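Local coordinates for protein nicotinate-nucleotide diphosphorylase (Carboxylating) (Streptococcus pyogenes GA06023, PDB 5HUO) that probably catalyses the conversion of quinolinate and phosphoribosyl diphosphate to nicotinate mononucleotide, carbon dioxide and diphosphate, a step of NAD(+) biosynthesis, at residues H101-K104 / D105-L109; N185-F188 / N189-D192; I194-K197 / D198-A202; S271-D275 / M276-S280; V290-G293 / S294-H297. All blocks are in the same frame, centred on the assembly; numbering follows the deposited sequence.

Contact 1: H101-K104 / D105-L109; sequences HQFK and DGDRL
Asp107 folds back over Lys104 and closes a type II beta turn that runs between these two residues, a small example of a side chain reinforcing the turn it belongs to. Its CB lies 3.3 Å from Lys104 O and also touches CD1 of the Phe103 ring. With CG set opposite the carbonyl carbon (chi1 -71°), the carboxylate is carried back toward the start of the turn. There OD1 of Asp107 approaches Lys104 CG at 4.0 Å, while OD2 accepts from Lys104 N at 3.0 Å. The bond is fairly straight (161°), yet the donor stands above the carboxylate plane, 62° out of it. Asp107 N in turn donates to Lys104 O at 3.1 Å, and Gly106 supplies the positive phi of the turn. Beside it, Phe103 CE1 packs on Leu109 CD2 at 3.6 Å, with Arg108 O at the ring edge. Asp105 directs its carboxylate elsewhere, to Tyr176 and the backbone N atoms of Gly81 and Leu82. Both polar backbone atoms of Lys104 are thus gripped by one residue. Lys104 NZ stays 4.8 Å from Asp107 OD1, so charge attraction probably adds only modestly to these neutral-donor bonds.

Contact 2: N185-F188 / N189-D192; sequences NHRF and NLSD. With SO4 (sulfate ion), chain J.
The loop between helix 171-180 and strand 194-196 belongs to the alpha/beta-barrel domain of quinolinate phosphoribosyltransferases, and in it Arg187 and Leu190 meet beside a bound sulfate. Sulfates often mark where a protein holds anions, which is consistent with a phosphate- or carboxylate-binding pocket here. The Arg187 side chain leaves the backbone with CG between N and the carbonyl carbon (chi1 68°) and then runs extended to NE. On the way its CD passes 3.3 Å from Asn189 O, and NH2 rests 3.7 Å from Leu190 CD2, the two side chains meeting at a slant. At the root, Arg187 CB lies 3.6 Å from Asp192 CB. Asp192 OD2 is modelled as an acceptor for Phe188 N, but its position is doubtful, so its modelled salt bridge to Lys222 of a neighbouring subunit is equally uncertain. His186 braces the backbone next to it, ND1 accepting from Arg187 N at 2.9 Å with the donor close to the ring plane, while NE2 is bonded to Glu269. Arg187 NH1 is tied to Ala193 O, which helps set the rotation of the guanidinium. What remains turns to the anion: a single sulfate oxygen, O3, lies at the guanidinium edge near its plane and accepts both from Arg187 NE at 3.1 Å and from Arg187 NH2 at 2.8 Å.

Contact 3: I194-K197 / D198-A202; sequences IMLK and DNHIA
Lys197 and His200 carry the contact where strand 194-196 gives way to a helix, illustrating how a side chain of the first helical turn can reach back to the residue that follows the strand. Among the hydrogen bonds, Lys197 N donates to His200 ND1 at 3.1 Å with an angle of 152°. The donor sits well off the imidazole plane, 37° out of it, so the ring does not meet the N-H squarely. Two further bonds within the helical start are weak: Asn199 N to Asp198 OD1 at 3.0 Å, and His200 N to Asn199 OD1 at 3.1 Å. The packing contacts are looser. Lys197 and His200 run side by side in the same direction, Lys197 CG lying 3.9 Å from His200 ND1, whereas Leu196 meets His200 at about a right angle through CD2 and CB, 4.1 Å apart. Met195 O lies over one face of the imidazole, and Ile201 CD1 reaches Lys197 O at 3.7 Å. By charge, the long Lys197 side chain, bent at its last torsion (chi4 -87°), takes its ammonium group away from the turn to a salt bridge with Glu227; a bound sulfate is a weak second partner. In the fold, strand 194-196 pairs with strand 224-228 in the parallel sheet of the barrel. Helix 207-217 covers Ile194, Leu196 and Ile201, while Ser56, Ile60 and Leu126 of a neighbouring subunit pack on Ile194, Leu196, Asn199 and His200.

Contact 4: S271-D275 / M276-S280; sequences SGNID and MTTIS
The carboxylate of Asp275 is the flat group around which Thr277 and Thr278 gather, and its OD1 does most of the bonding. In the direction of the other oxygen, Thr277 OG1 donates to the syn lone pair of Asp275 OD1 at 2.6 Å. Above the plane, 42° out of it, Thr278 N reaches the same oxygen at 3.1 Å along a straight path (167°). Weaker bonds to OD1 come from Thr277 N and from Thr278 OG1, the latter long at 3.4 Å. Asp275 turns its CG between the backbone N and the carbonyl carbon (chi1 74°), which brings the carboxylate round to the amides that follow it. With several donors converging, the negative charge is probably well stabilised. The backbone continues the pattern: Ile279 N donates to Asp275 O at 2.8 Å. On the apolar side, Ile274 CG2 and Ile279 CD1 approach to 4.2 Å, and both side chains rest on Val290. Ile279 also lies against Ala152 and Leu153 of helix 122-153, whose Tyr149 touches Asp275 and Met276. The methyl CG2 of Thr278 faces Asn273 O. The weak bond from Thr277 N to Asp275 OD1 makes an Asx turn, and the stronger one from Thr278 N ties it to the helical turn that follows, in the connection between the neighbouring parallel strands 267-271 and 289-291 of the barrel.

Contact 5: V290-G293 / S294-H297; sequences VSSG and SLTH. With SO4 (sulfate ion), chain I.
Gly293 and His297 bracket a sulfate at the first turn of helix 294-297, just after strand 289-291 of the alpha/beta barrel, an example of an anion met by a backbone N-H at the start of a helix. In the innermost shell, Gly293 N donates to sulfate O2 in a bond modelled very short, so its length is doubtful, and His297 NE2 donates to O4 at 2.7 Å with an angle of 161°, O4 lying near the ring plane at its edge. Lys165 NZ is a third donor to the ion, which is consistent with a pocket for a phosphate group. With no side chain at Gly293, the anion can come close to the backbone. The next shell sets the imidazole. CG of His297 lies between the backbone N and the carbonyl carbon (chi1 68°), which folds the ring back until one face covers Gly293 O, nearest at CD2, 3.1 Å away. That same carbonyl oxygen accepts from His297 N at 2.9 Å, nearly in line with its C=O, and from Thr296 N at 3.1 Å, from above the carbonyl plane. Farther out, Ser292 OG accepts a weak capping bond from Ser294 N, while Leu295 lies on Thr146 and Tyr149 of helix 122-153. Thr296 OG1 is held mainly by Lys165 O. A water closes the outermost shell, donating to Ser292 O at 2.7 Å and to Thr296 OG1 at 2.6 Å.

Along the chain the five contacts follow one another, each closing before the next opens. Contact 1 stands apart in the N-terminal domain, its centre about 24 Å from that of contact 5 and about 42 Å from that of contact 3. The other four belong to the C-terminal domain and lie on strands of the barrel's parallel sheet or in the loops that join them. Contacts 3 and 5 lie on its strands 194-196 and 289-291, with centres about 20 Å apart. Contact 2 touches contact 3 through His186 and Met195, and contacts 4 and 5, about 9 Å between centres, meet through Ile274 and Ser292. Sulfates at contacts 2 and 5 suggest that these barrel loops together line an anion-binding region.

Contact 1: H101-K104 / D105-L109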
loop_
_atom_site.group_PDB
_atom_site.type_symbol
_atom_site.label_atom_id
_atom_site.label_comp_id
_atom_site.label_asym_id
_atom_site.label_seq_id
_atom_site.Cartn_x
_atom_site.Cartn_y
_atom_site.Cartn_z
ATOM N N HIS A 101 -15.194 -19.852 30.360
ATOM C CA HIS A 101 -16.650 -19.683 30.433
ATOM C C HIS A 101 -17.362 -19.642 29.068
ATOM O O HIS A 101 -18.550 -19.339 28.990
ATOM C CB HIS A 101 -16.979 -18.432 31.204
ATOM C CG HIS A 101 -16.566 -18.491 32.609
ATOM N ND1 HIS A 101 -16.927 -19.507 33.438
ATOM C CD2 HIS A 101 -15.813 -17.659 33.342
ATOM C CE1 HIS A 101 -16.418 -19.309 34.631
ATOM N NE2 HIS A 101 -15.722 -18.203 34.599
ATOM N N GLN A 102 -16.624 -19.970 28.017
ATOM C CA GLN A 102 -17.161 -20.024 26.672
ATOM C C GLN A 102 -17.813 -18.742 26.256
ATOM O O GLN A 102 -18.896 -18.753 25.645
ATOM C CB GLN A 102 -18.125 -21.194 26.528
ATOM C CG GLN A 102 -17.333 -22.481 26.644
ATOM C CD GLN A 102 -18.163 -23.753 26.547
ATOM O OE1 GLN A 102 -18.645 -24.289 27.572
ATOM N NE2 GLN A 102 -18.347 -24.252 25.326
ATOM N N PHE A 103 -17.206 -17.642 26.603
ATOM C CA PHE A 103 -17.748 -16.296 26.245
ATOM C C PHE A 103 -17.728 -16.086 24.754
ATOM O O PHE A 103 -16.801 -16.478 24.077
ATOM C CB PHE A 103 -16.918 -15.137 26.884
ATOM C CG PHE A 103 -17.403 -14.674 28.209
ATOM C CD1 PHE A 103 -18.537 -13.887 28.324
ATOM C CD2 PHE A 103 -16.720 -15.024 29.365
ATOM C CE1 PHE A 103 -19.004 -13.477 29.564
ATOM C CE2 PHE A 103 -17.184 -14.623 30.632
ATOM C CZ PHE A 103 -18.340 -13.858 30.728
ATOM N N LYS A 104 -18.755 -15.451 24.248
ATOM C CA LYS A 104 -18.741 -15.026 22.834
ATOM C C LYS A 104 -19.451 -13.710 22.620
ATOM O O LYS A 104 -20.193 -13.213 23.501
ATOM C CB LYS A 104 -19.298 -16.083 21.890
ATOM C CG LYS A 104 -20.702 -16.518 22.170
ATOM C CD LYS A 104 -20.957 -17.866 21.503
ATOM C CE LYS A 104 -22.325 -18.445 21.918
ATOM N NZ LYS A 104 -23.436 -17.797 21.152
ATOM N N ASP A 105 -19.185 -13.107 21.461
ATOM C CA ASP A 105 -19.780 -11.795 21.144
ATOM C C ASP A 105 -21.295 -11.921 21.260
ATOM O O ASP A 105 -21.857 -12.898 20.850
ATOM C CB ASP A 105 -19.377 -11.300 19.762
ATOM C CG ASP A 105 -18.018 -10.684 19.748
ATOM O OD1 ASP A 105 -17.320 -10.670 20.800
ATOM O OD2 ASP A 105 -17.579 -10.205 18.679
ATOM N N GLY A 106 -21.885 -10.936 21.927
ATOM C CA GLY A 106 -23.315 -10.895 22.248
ATOM C C GLY A 106 -23.646 -11.120 23.708
ATOM O O GLY A 106 -24.736 -10.774 24.155
ATOM N N ASP A 107 -22.765 -11.828 24.410
ATOM C CA ASP A 107 -23.002 -12.240 25.817
ATOM C C ASP A 107 -22.949 -11.080 26.733
ATOM O O ASP A 107 -22.257 -10.139 26.481
ATOM C CB ASP A 107 -21.982 -13.263 26.298
ATOM C CG ASP A 107 -22.153 -14.636 25.663
ATOM O OD1 ASP A 107 -23.117 -14.830 24.895
ATOM O OD2 ASP A 107 -21.290 -15.518 25.888
ATOM N N ARG A 108 -23.734 -11.141 27.784
ATOM C CA ARG A 108 -23.768 -10.076 28.792
ATOM C C ARG A 108 -22.557 -10.208 29.681
ATOM O O ARG A 108 -22.134 -11.293 29.958
ATOM C CB ARG A 108 -25.081 -10.030 29.582
ATOM C CG ARG A 108 -26.207 -9.420 28.735
ATOM C CD ARG A 108 -27.178 -8.501 29.510
ATOM N NE ARG A 108 -28.538 -8.393 28.914
ATOM C CZ ARG A 108 -29.571 -9.219 29.171
ATOM N NH1 ARG A 108 -29.452 -10.268 30.017
ATOM N NH2 ARG A 108 -30.742 -9.011 28.560
ATOM N N LEU A 109 -22.004 -9.080 30.095
ATOM C CA LEU A 109 -20.824 -9.009 30.973
ATOM C C LEU A 109 -21.160 -8.308 32.285
ATOM O O LEU A 109 -22.036 -7.424 32.388
ATOM C CB LEU A 109 -19.715 -8.223 30.348
ATOM C CG LEU A 109 -19.195 -8.689 29.013
ATOM C CD1 LEU A 109 -18.359 -7.628 28.338
ATOM C CD2 LEU A 109 -18.405 -9.941 29.204
#

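Contact 2: N185-F188 / N189-D192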
loop_
_atom_site.group_PDB
_atom_site.type_symbol
_atom_site.label_atom_id
_atom_site.label_comp_id
_atom_site.label_asym_id
_atom_site.label_seq_id
_atom_site.Cartn_x
_atom_site.Cartn_y
_atom_site.Cartn_z
ATOM N N ASN A 185 -28.141 -2.994 10.591
ATOM C CA ASN A 185 -27.343 -2.133 9.697
ATOM C C ASN A 185 -28.134 -1.451 8.614
ATOM O O ASN A 185 -28.836 -2.066 7.810
ATOM C CB ASN A 185 -26.203 -2.934 9.069
ATOM C CG ASN A 185 -25.175 -3.429 10.101
ATOM O OD1 ASN A 185 -24.935 -2.779 11.131
ATOM N ND2 ASN A 185 -24.571 -4.543 9.828
ATOM N N HIS A 186 -27.906 -0.160 8.522
ATOM C CA HIS A 186 -28.400 0.609 7.392
ATOM C C HIS A 186 -27.384 0.406 6.268
ATOM O O HIS A 186 -26.375 -0.259 6.450
ATOM C CB HIS A 186 -28.525 2.082 7.814
ATOM C CG HIS A 186 -29.608 2.822 7.104
ATOM N ND1 HIS A 186 -29.684 2.887 5.731
ATOM C CD2 HIS A 186 -30.690 3.482 7.572
ATOM C CE1 HIS A 186 -30.774 3.537 5.380
ATOM N NE2 HIS A 186 -31.409 3.900 6.480
ATOM N N ARG A 187 -27.552 1.052 5.135
ATOM C CA ARG A 187 -26.512 1.054 4.101
ATOM C C ARG A 187 -25.160 1.415 4.637
ATOM O O ARG A 187 -25.013 2.291 5.544
ATOM C CB ARG A 187 -26.869 1.997 2.976
ATOM C CG ARG A 187 -26.856 3.461 3.330
ATOM C CD ARG A 187 -27.275 4.310 2.150
ATOM N NE ARG A 187 -27.218 5.732 2.503
ATOM C CZ ARG A 187 -27.054 6.718 1.631
ATOM N NH1 ARG A 187 -26.919 6.461 0.341
ATOM N NH2 ARG A 187 -27.011 7.972 2.052
ATOM N N PHE A 188 -24.188 0.699 4.156
ATOM C CA PHE A 188 -22.810 0.896 4.484
ATOM C C PHE A 188 -22.204 2.155 3.903
ATOM O O PHE A 188 -21.132 2.597 4.282
ATOM C CB PHE A 188 -22.011 -0.214 3.835
ATOM C CG PHE A 188 -20.665 -0.412 4.436
ATOM C CD1 PHE A 188 -20.516 -1.033 5.650
ATOM C CD2 PHE A 188 -19.555 0.122 3.815
ATOM C CE1 PHE A 188 -19.267 -1.156 6.198
ATOM C CE2 PHE A 188 -18.307 0.060 4.387
ATOM C CZ PHE A 188 -18.154 -0.603 5.575
ATOM N N ASN A 189 -22.838 2.662 2.876
ATOM C CA ASN A 189 -22.163 3.440 1.859
ATOM C C ASN A 189 -23.045 4.348 1.100
ATOM O O ASN A 189 -24.216 4.109 1.018
ATOM C CB ASN A 189 -21.686 2.447 0.825
ATOM C CG ASN A 189 -20.271 2.558 0.609
ATOM O OD1 ASN A 189 -19.696 3.510 1.035
ATOM N ND2 ASN A 189 -19.673 1.589 -0.012
ATOM N N LEU A 190 -22.440 5.265 0.375
ATOM C CA LEU A 190 -23.184 6.033 -0.661
ATOM C C LEU A 190 -23.447 5.217 -1.928
ATOM O O LEU A 190 -24.311 5.562 -2.682
ATOM C CB LEU A 190 -22.456 7.316 -1.057
ATOM C CG LEU A 190 -22.411 8.360 0.056
ATOM C CD1 LEU A 190 -21.503 9.510 -0.311
ATOM C CD2 LEU A 190 -23.811 8.867 0.383
ATOM N N SER A 191 -22.714 4.126 -2.082
ATOM C CA SER A 191 -22.850 3.208 -3.205
ATOM C C SER A 191 -23.870 2.092 -2.996
ATOM O O SER A 191 -24.313 1.493 -3.896
ATOM C CB SER A 191 -21.489 2.581 -3.524
ATOM O OG SER A 191 -20.536 3.554 -3.908
ATOM N N ASP A 192 -24.202 1.807 -1.766
ATOM C CA ASP A 192 -25.093 0.677 -1.366
ATOM C C ASP A 192 -26.521 0.831 -1.776
ATOM O O ASP A 192 -27.202 -0.119 -2.077
ATOM C CB ASP A 192 -25.139 0.603 0.171
ATOM C CG ASP A 192 -24.282 -0.439 0.711
ATOM O OD1 ASP A 192 -23.729 -1.270 -0.071
ATOM O OD2 ASP A 192 -24.181 -0.485 1.957
HETATM S S SO4 J . -27.361 7.488 6.206
HETATM O O1 SO4 J . -28.554 7.614 7.085
HETATM O O2 SO4 J . -26.828 6.108 6.288
HETATM O O3 SO4 J . -27.612 7.749 4.777
HETATM O O4 SO4 J . -26.415 8.502 6.677
#

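Contact 3: I194-K197 / D198-A202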
loop_
_atom_site.group_PDB
_atom_site.type_symbol
_atom_site.label_atom_id
_atom_site.label_comp_id
_atom_site.label_asym_id
_atom_site.label_seq_id
_atom_site.Cartn_x
_atom_site.Cartn_y
_atom_site.Cartn_z
ATOM N N ILE A 194 -29.808 4.090 -2.321
ATOM C CA ILE A 194 -30.089 5.482 -2.658
ATOM C C ILE A 194 -30.855 6.106 -1.519
ATOM O O ILE A 194 -31.825 5.519 -1.025
ATOM C CB ILE A 194 -30.859 5.576 -3.966
ATOM C CG1 ILE A 194 -29.894 5.259 -5.098
ATOM C CG2 ILE A 194 -31.508 6.962 -4.107
ATOM C CD1 ILE A 194 -30.479 5.439 -6.478
ATOM N N MET A 195 -30.405 7.281 -1.104
ATOM C CA MET A 195 -31.182 8.054 -0.172
ATOM C C MET A 195 -31.294 9.495 -0.635
ATOM O O MET A 195 -30.325 10.212 -0.748
ATOM C CB MET A 195 -30.641 7.975 1.250
ATOM C CG MET A 195 -31.679 8.492 2.262
ATOM S SD MET A 195 -31.125 8.486 3.969
ATOM C CE MET A 195 -30.580 6.770 4.158
ATOM N N LEU A 196 -32.532 9.884 -0.886
ATOM C CA LEU A 196 -32.872 11.213 -1.383
ATOM C C LEU A 196 -33.247 12.003 -0.166
ATOM O O LEU A 196 -34.278 11.783 0.453
ATOM C CB LEU A 196 -34.029 11.174 -2.372
ATOM C CG LEU A 196 -33.712 10.335 -3.607
ATOM C CD1 LEU A 196 -35.009 10.017 -4.332
ATOM C CD2 LEU A 196 -32.717 10.991 -4.535
ATOM N N LYS A 197 -32.367 12.930 0.145
ATOM C CA LYS A 197 -32.460 13.789 1.318
ATOM C C LYS A 197 -33.185 15.129 1.003
ATOM O O LYS A 197 -33.669 15.360 -0.103
ATOM C CB LYS A 197 -31.046 14.002 1.901
ATOM C CG LYS A 197 -30.180 12.741 1.932
ATOM C CD LYS A 197 -28.887 12.967 2.701
ATOM C CE LYS A 197 -28.196 11.650 3.090
ATOM N NZ LYS A 197 -28.667 11.070 4.383
ATOM N N ASP A 198 -33.314 15.960 2.028
ATOM C CA ASP A 198 -33.876 17.344 1.924
ATOM C C ASP A 198 -33.655 18.125 0.570
ATOM O O ASP A 198 -34.598 18.504 -0.147
ATOM C CB ASP A 198 -33.355 18.155 3.139
ATOM C CG ASP A 198 -31.776 17.995 3.418
ATOM O OD1 ASP A 198 -31.022 17.252 2.734
ATOM O OD2 ASP A 198 -31.288 18.643 4.364
ATOM N N ASN A 199 -32.385 18.331 0.231
ATOM C CA ASN A 199 -31.984 19.095 -0.974
ATOM C C ASN A 199 -32.264 18.436 -2.328
ATOM O O ASN A 199 -32.562 19.103 -3.284
ATOM C CB ASN A 199 -30.515 19.564 -0.873
ATOM C CG ASN A 199 -29.567 18.489 -0.366
ATOM O OD1 ASN A 199 -29.950 17.342 -0.155
ATOM N ND2 ASN A 199 -28.334 18.868 -0.139
ATOM N N HIS A 200 -32.128 17.119 -2.373
ATOM C CA HIS A 200 -32.363 16.330 -3.595
ATOM C C HIS A 200 -33.771 16.550 -4.136
ATOM O O HIS A 200 -33.977 16.758 -5.332
ATOM C CB HIS A 200 -32.142 14.824 -3.321
ATOM C CG HIS A 200 -30.722 14.442 -2.964
ATOM N ND1 HIS A 200 -30.291 14.288 -1.668
ATOM C CD2 HIS A 200 -29.646 14.148 -3.741
ATOM C CE1 HIS A 200 -29.017 13.922 -1.656
ATOM N NE2 HIS A 200 -28.594 13.838 -2.902
ATOM N N ILE A 201 -34.756 16.545 -3.257
ATOM C CA ILE A 201 -36.154 16.826 -3.697
ATOM C C ILE A 201 -36.341 18.221 -4.316
ATOM O O ILE A 201 -37.041 18.402 -5.324
ATOM C CB ILE A 201 -37.163 16.681 -2.557
ATOM C CG1 ILE A 201 -37.232 15.233 -2.131
ATOM C CG2 ILE A 201 -38.537 17.159 -3.013
ATOM C CD1 ILE A 201 -37.302 15.085 -0.637
ATOM N N ALA A 202 -35.715 19.199 -3.664
ATOM C CA ALA A 202 -35.774 20.602 -4.093
ATOM C C ALA A 202 -35.162 20.811 -5.481
ATOM O O ALA A 202 -35.682 21.552 -6.294
ATOM C CB ALA A 202 -35.070 21.481 -3.078
#

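Contact 4: S271-D275 / M276-S280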
loop_
_atom_site.group_PDB
_atom_site.type_symbol
_atom_site.label_atom_id
_atom_site.label_comp_id
_atom_site.label_asym_id
_atom_site.label_seq_id
_atom_site.Cartn_x
_atom_site.Cartn_y
_atom_site.Cartn_z
ATOM N N SER A 271 -36.284 9.028 12.202
ATOM C CA SER A 271 -34.899 9.446 12.494
ATOM C C SER A 271 -34.807 10.890 12.947
ATOM O O SER A 271 -35.762 11.654 12.829
ATOM C CB SER A 271 -34.062 9.272 11.276
ATOM O OG SER A 271 -32.731 9.673 11.528
ATOM N N GLY A 272 -33.688 11.183 13.580
ATOM C CA GLY A 272 -33.405 12.509 14.144
ATOM C C GLY A 272 -33.873 12.743 15.586
ATOM O O GLY A 272 -35.044 12.465 15.929
ATOM N N ASN A 273 -32.960 13.295 16.405
ATOM C CA ASN A 273 -33.221 13.563 17.841
ATOM C C ASN A 273 -33.673 12.276 18.524
ATOM O O ASN A 273 -34.778 12.202 19.076
ATOM C CB ASN A 273 -34.292 14.688 18.027
ATOM C CG ASN A 273 -34.391 15.216 19.478
ATOM O OD1 ASN A 273 -33.390 15.647 20.071
ATOM N ND2 ASN A 273 -35.603 15.203 20.041
ATOM N N ILE A 274 -32.854 11.236 18.374
ATOM C CA ILE A 274 -33.163 9.928 18.946
ATOM C C ILE A 274 -32.011 9.520 19.836
ATOM O O ILE A 274 -30.915 9.247 19.369
ATOM C CB ILE A 274 -33.410 8.829 17.896
ATOM C CG1 ILE A 274 -34.678 9.148 17.085
ATOM C CG2 ILE A 274 -33.501 7.468 18.592
ATOM C CD1 ILE A 274 -34.982 8.211 15.941
ATOM N N ASP A 275 -32.304 9.447 21.122
ATOM C CA ASP A 275 -31.323 9.030 22.117
ATOM C C ASP A 275 -31.984 8.152 23.203
ATOM O O ASP A 275 -33.169 7.792 23.088
ATOM C CB ASP A 275 -30.613 10.265 22.689
ATOM C CG ASP A 275 -31.493 11.085 23.656
ATOM O OD1 ASP A 275 -32.279 10.507 24.448
ATOM O OD2 ASP A 275 -31.344 12.320 23.646
ATOM N N MET A 276 -31.228 7.845 24.249
ATOM C CA MET A 276 -31.737 7.036 25.366
ATOM C C MET A 276 -33.070 7.510 25.958
ATOM O O MET A 276 -33.954 6.720 26.220
ATOM C CB MET A 276 -30.717 6.983 26.498
ATOM C CG MET A 276 -29.742 5.852 26.346
ATOM S SD MET A 276 -30.611 4.308 26.571
ATOM C CE MET A 276 -30.079 3.898 28.217
ATOM N N THR A 277 -33.175 8.806 26.205
ATOM C CA THR A 277 -34.391 9.409 26.814
ATOM C C THR A 277 -35.572 9.417 25.815
ATOM O O THR A 277 -36.682 9.020 26.119
ATOM C CB THR A 277 -34.111 10.842 27.371
ATOM O OG1 THR A 277 -33.586 11.680 26.331
ATOM C CG2 THR A 277 -33.109 10.776 28.523
ATOM N N THR A 278 -35.291 9.885 24.618
ATOM C CA THR A 278 -36.275 10.035 23.552
ATOM C C THR A 278 -36.812 8.731 22.946
ATOM O O THR A 278 -37.957 8.640 22.570
ATOM C CB THR A 278 -35.593 10.764 22.404
ATOM O OG1 THR A 278 -34.923 11.897 22.926
ATOM C CG2 THR A 278 -36.573 11.189 21.391
ATOM N N ILE A 279 -35.960 7.721 22.815
ATOM C CA ILE A 279 -36.308 6.540 21.998
ATOM C C ILE A 279 -37.651 5.865 22.399
ATOM O O ILE A 279 -38.310 5.280 21.575
ATOM C CB ILE A 279 -35.163 5.514 21.936
ATOM C CG1 ILE A 279 -35.461 4.472 20.871
ATOM C CG2 ILE A 279 -34.982 4.823 23.265
ATOM C CD1 ILE A 279 -34.245 3.766 20.361
ATOM N N SER A 280 -38.032 5.939 23.669
ATOM C CA SER A 280 -39.250 5.242 24.181
ATOM C C SER A 280 -40.558 5.796 23.598
ATOM O O SER A 280 -41.555 5.098 23.519
ATOM C CB SER A 280 -39.289 5.317 25.682
ATOM O OG SER A 280 -39.248 6.673 26.071
#

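Contact 5: V290-G293 / S294-H297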
loop_
_atom_site.group_PDB
_atom_site.type_symbol
_atom_site.label_atom_id
_atom_site.label_comp_id
_atom_site.label_asym_id
_atom_site.label_seq_id
_atom_site.Cartn_x
_atom_site.Cartn_y
_atom_site.Cartn_z
ATOM N N VAL A 290 -36.250 2.679 13.625
ATOM C CA VAL A 290 -35.649 3.961 13.903
ATOM C C VAL A 290 -34.148 3.881 13.743
ATOM O O VAL A 290 -33.545 2.795 13.828
ATOM C CB VAL A 290 -35.904 4.422 15.330
ATOM C CG1 VAL A 290 -37.389 4.537 15.559
ATOM C CG2 VAL A 290 -35.259 3.507 16.361
ATOM N N SER A 291 -33.530 5.027 13.526
ATOM C CA SER A 291 -32.040 5.085 13.351
ATOM C C SER A 291 -31.421 6.131 14.250
ATOM O O SER A 291 -32.009 7.207 14.476
ATOM C CB SER A 291 -31.636 5.320 11.868
ATOM O OG SER A 291 -32.035 6.626 11.421
ATOM N N SER A 292 -30.211 5.844 14.679
ATOM C CA SER A 292 -29.466 6.730 15.548
ATOM C C SER A 292 -27.961 6.802 15.182
ATOM O O SER A 292 -27.234 5.829 15.196
ATOM C CB SER A 292 -29.606 6.275 16.994
ATOM O OG SER A 292 -28.957 7.189 17.878
ATOM N N GLY A 293 -27.490 8.006 14.962
ATOM C CA GLY A 293 -26.043 8.255 14.810
ATOM C C GLY A 293 -25.218 8.079 16.072
ATOM O O GLY A 293 -24.042 7.768 16.004
ATOM N N SER A 294 -25.848 8.323 17.224
ATOM C CA SER A 294 -25.125 8.315 18.518
ATOM C C SER A 294 -24.534 6.967 18.861
ATOM O O SER A 294 -23.524 6.841 19.540
ATOM C CB SER A 294 -26.044 8.732 19.627
ATOM O OG SER A 294 -26.574 9.989 19.336
ATOM N N LEU A 295 -25.194 5.941 18.355
ATOM C CA LEU A 295 -24.715 4.562 18.580
ATOM C C LEU A 295 -23.281 4.379 18.133
ATOM O O LEU A 295 -22.535 3.597 18.744
ATOM C CB LEU A 295 -25.584 3.565 17.820
ATOM C CG LEU A 295 -27.010 3.424 18.357
ATOM C CD1 LEU A 295 -27.726 2.374 17.518
ATOM C CD2 LEU A 295 -26.995 3.019 19.814
ATOM N N THR A 296 -22.900 5.098 17.088
ATOM C CA THR A 296 -21.546 4.981 16.527
ATOM C C THR A 296 -20.692 6.217 16.722
ATOM O O THR A 296 -19.497 6.089 16.939
ATOM C CB THR A 296 -21.586 4.609 15.037
ATOM O OG1 THR A 296 -22.478 5.502 14.349
ATOM C CG2 THR A 296 -22.085 3.221 14.878
ATOM N N HIS A 297 -21.279 7.399 16.707
ATOM C CA HIS A 297 -20.419 8.634 16.847
ATOM C C HIS A 297 -20.127 9.075 18.283
ATOM O O HIS A 297 -19.242 9.884 18.502
ATOM C CB HIS A 297 -20.886 9.818 15.957
ATOM C CG HIS A 297 -22.190 10.443 16.337
ATOM N ND1 HIS A 297 -22.471 10.898 17.612
ATOM C CD2 HIS A 297 -23.275 10.761 15.583
ATOM C CE1 HIS A 297 -23.676 11.449 17.638
ATOM N NE2 HIS A 297 -24.193 11.366 16.426
HETATM S S SO4 I . -28.130 11.584 14.996
HETATM O O1 SO4 I . -29.082 11.879 16.075
HETATM O O2 SO4 I . -28.428 10.246 14.490
HETATM O O3 SO4 I . -28.413 12.455 13.870
HETATM O O4 SO4 I . -26.714 11.735 15.403
HETATM O O HOH W 1 -25.002 5.253 13.783
#